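PDB 4NES: UDP-N-acetylglucosamine 2-epimerase from Methanocaldococcus jannaschii, which probably catalyses the reversible epimerisation at C-2 that interconverts UDP-N-acetylglucosamine and UDP-N-acetylmannosamine, the activated donor of ManNAc residues. Local coordinates for residues A[116-121]-A[152-157]. Sequence-based numbering, arbitrary orientation.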
loop_
_atom_site.group_PDB
_atom_site.type_symbol
_atom_site.label_atom_id
_atom_site.label_comp_id
_atom_site.label_asym_id
_atom_site.label_seq_id
_atom_site.Cartn_x
_atom_site.Cartn_y
_atom_site.Cartn_z
ATOM N N VAL A 116 -13.169 5.791 -5.707
ATOM C CA VAL A 116 -13.734 6.458 -6.869
ATOM C C VAL A 116 -12.596 6.751 -7.838
ATOM O O VAL A 116 -11.564 7.289 -7.435
ATOM C CB VAL A 116 -14.437 7.756 -6.441
ATOM C CG1 VAL A 116 -15.022 8.499 -7.650
ATOM C CG2 VAL A 116 -15.530 7.457 -5.419
ATOM N N GLU A 117 -12.781 6.365 -9.098
ATOM C CA GLU A 117 -11.762 6.468 -10.153
ATOM C C GLU A 117 -10.681 5.402 -9.948
ATOM O O GLU A 117 -9.483 5.690 -9.854
ATOM C CB GLU A 117 -11.188 7.885 -10.281
ATOM C CG GLU A 117 -10.514 8.158 -11.616
ATOM C CD GLU A 117 -9.841 9.515 -11.647
ATOM O OE1 GLU A 117 -8.756 9.678 -11.037
ATOM O OE2 GLU A 117 -10.411 10.421 -12.280
ATOM N N ALA A 118 -11.138 4.156 -9.895
ATOM C CA ALA A 118 -10.304 2.992 -9.673
ATOM C C ALA A 118 -9.820 2.409 -10.999
ATOM O O ALA A 118 -10.513 2.467 -11.997
ATOM C CB ALA A 118 -11.111 1.953 -8.905
ATOM N N GLY A 119 -8.624 1.833 -10.993
ATOM C CA GLY A 119 -8.171 1.033 -12.112
ATOM C C GLY A 119 -7.406 1.770 -13.191
ATOM O O GLY A 119 -6.965 1.158 -14.160
ATOM N N LEU A 120 -7.262 3.086 -13.060
ATOM C CA LEU A 120 -6.470 3.831 -14.036
ATOM C C LEU A 120 -5.004 3.408 -13.907
ATOM O O LEU A 120 -4.492 3.240 -12.793
ATOM C CB LEU A 120 -6.602 5.337 -13.831
ATOM C CG LEU A 120 -7.904 6.016 -14.265
ATOM C CD1 LEU A 120 -9.098 5.486 -13.523
ATOM C CD2 LEU A 120 -7.782 7.521 -14.058
ATOM N N ARG A 121 -4.331 3.208 -15.038
ATOM C CA ARG A 121 -2.917 2.824 -15.015
ATOM C C ARG A 121 -2.122 3.550 -16.091
ATOM O O ARG A 121 -2.504 3.543 -17.263
ATOM C CB ARG A 121 -2.756 1.309 -15.217
ATOM C CG ARG A 121 -3.427 0.420 -14.161
ATOM C CD ARG A 121 -2.675 0.481 -12.831
ATOM N NE ARG A 121 -3.262 -0.411 -11.836
ATOM C CZ ARG A 121 -4.195 -0.053 -10.959
ATOM N NH1 ARG A 121 -4.663 1.192 -10.934
ATOM N NH2 ARG A 121 -4.660 -0.951 -10.097
ATOM N N ASN A 152 -10.605 -3.761 -16.878
ATOM C CA ASN A 152 -9.690 -4.795 -17.344
ATOM C C ASN A 152 -8.324 -4.714 -16.664
ATOM O O ASN A 152 -7.713 -5.748 -16.369
ATOM C CB ASN A 152 -9.582 -4.774 -18.869
ATOM C CG ASN A 152 -10.828 -5.312 -19.538
ATOM O OD1 ASN A 152 -11.553 -6.116 -18.957
ATOM N ND2 ASN A 152 -11.082 -4.876 -20.762
ATOM N N ASN A 153 -7.850 -3.500 -16.401
ATOM C CA ASN A 153 -6.631 -3.317 -15.609
ATOM C C ASN A 153 -6.743 -3.985 -14.245
ATOM O O ASN A 153 -5.810 -4.670 -13.788
ATOM C CB ASN A 153 -6.327 -1.832 -15.416
ATOM C CG ASN A 153 -5.825 -1.173 -16.671
ATOM O OD1 ASN A 153 -5.389 -1.841 -17.619
ATOM N ND2 ASN A 153 -5.855 0.149 -16.684
ATOM N N LEU A 154 -7.879 -3.789 -13.587
ATOM C CA LEU A 154 -8.109 -4.377 -12.281
ATOM C C LEU A 154 -8.184 -5.902 -12.347
ATOM O O LEU A 154 -7.591 -6.593 -11.515
ATOM C CB LEU A 154 -9.390 -3.808 -11.675
ATOM C CG LEU A 154 -9.293 -2.308 -11.403
ATOM C CD1 LEU A 154 -10.655 -1.685 -11.196
ATOM C CD2 LEU A 154 -8.415 -2.054 -10.184
ATOM N N LEU A 155 -8.889 -6.433 -13.340
ATOM C CA LEU A 155 -9.003 -7.886 -13.505
ATOM C C LEU A 155 -7.632 -8.530 -13.733
ATOM O O LEU A 155 -7.345 -9.607 -13.202
ATOM C CB LEU A 155 -9.958 -8.243 -14.646
ATOM C CG LEU A 155 -11.430 -7.909 -14.409
ATOM C CD1 LEU A 155 -12.231 -8.138 -15.679
ATOM C CD2 LEU A 155 -11.998 -8.722 -13.246
ATOM N N ARG A 156 -6.777 -7.848 -14.492
ATOM C CA ARG A 156 -5.434 -8.339 -14.795
ATOM C C ARG A 156 -4.546 -8.381 -13.549
ATOM O O ARG A 156 -3.546 -9.111 -13.509
ATOM C CB ARG A 156 -4.791 -7.456 -15.870
ATOM C CG ARG A 156 -3.591 -8.076 -16.550
ATOM C CD ARG A 156 -2.681 -7.013 -17.146
ATOM N NE ARG A 156 -1.284 -7.266 -16.806
ATOM C CZ ARG A 156 -0.591 -6.571 -15.909
ATOM N NH1 ARG A 156 -1.151 -5.554 -15.266
ATOM N NH2 ARG A 156 0.675 -6.881 -15.668
ATOM N N GLU A 157 -4.903 -7.606 -12.530
ATOM C CA GLU A 157 -4.194 -7.634 -11.252
ATOM C C GLU A 157 -4.903 -8.523 -10.232
ATOM O O GLU A 157 -4.616 -8.460 -9.032
ATOM C CB GLU A 157 -3.987 -6.215 -10.710
ATOM C CG GLU A 157 -3.100 -5.372 -11.611
ATOM C CD GLU A 157 -2.989 -3.923 -11.174
ATOM O OE1 GLU A 157 -3.403 -3.584 -10.043
ATOM O OE2 GLU A 157 -2.468 -3.117 -11.978
HETATM O O HOH W 1 -4.500 2.001 -18.645
#
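Arg-121 and Glu-157 meet side-on, a worked example of an arginine using two nitrogens to fix the rotation of a carboxylate. In this salt bridge NE and NH2 of Arg-121 donate respectively to OE2 (2.8 Å) and OE1 (2.9 Å) of Glu-157, both nearly straight. Each oxygen is approached on its syn side, yet the guanidinium and carboxylate planes are turned 32° apart. The arginine chain bends at chi2 (-72°), which folds the guanidinium back over its own loop, where NH1 reaches Leu-120 O from above the carbonyl plane. Asp-137 of helix 128-138 forms a salt bridge with NH1, while Arg-125 forms a second salt bridge with Glu-157 and His-138 a hydrogen bond, which probably balances the buried charges.

This ties the loop after strand 112-116 to helix 148-156 and Glu-157 within one Rossmann-like domain of the GT-B fold. One turn back along that helix, Asn-153 runs past the arginine in the opposite direction, ND2 lying 3.5 Å from Arg-121 CG. ND2 of Asn-153 gives one hydrogen to Gly-119 O (2.9 Å) in the amide plane and another to a water that also donates to Arg-121 O. Leu-154 lays CG and CD2 against Gly-119 CA, each at 3.6 Å, where any CB would collide with CD1. A methionine in place of Arg-121 would probably leave Glu-157 without its two-pronged mate and Asp-137 short of a cationic partner.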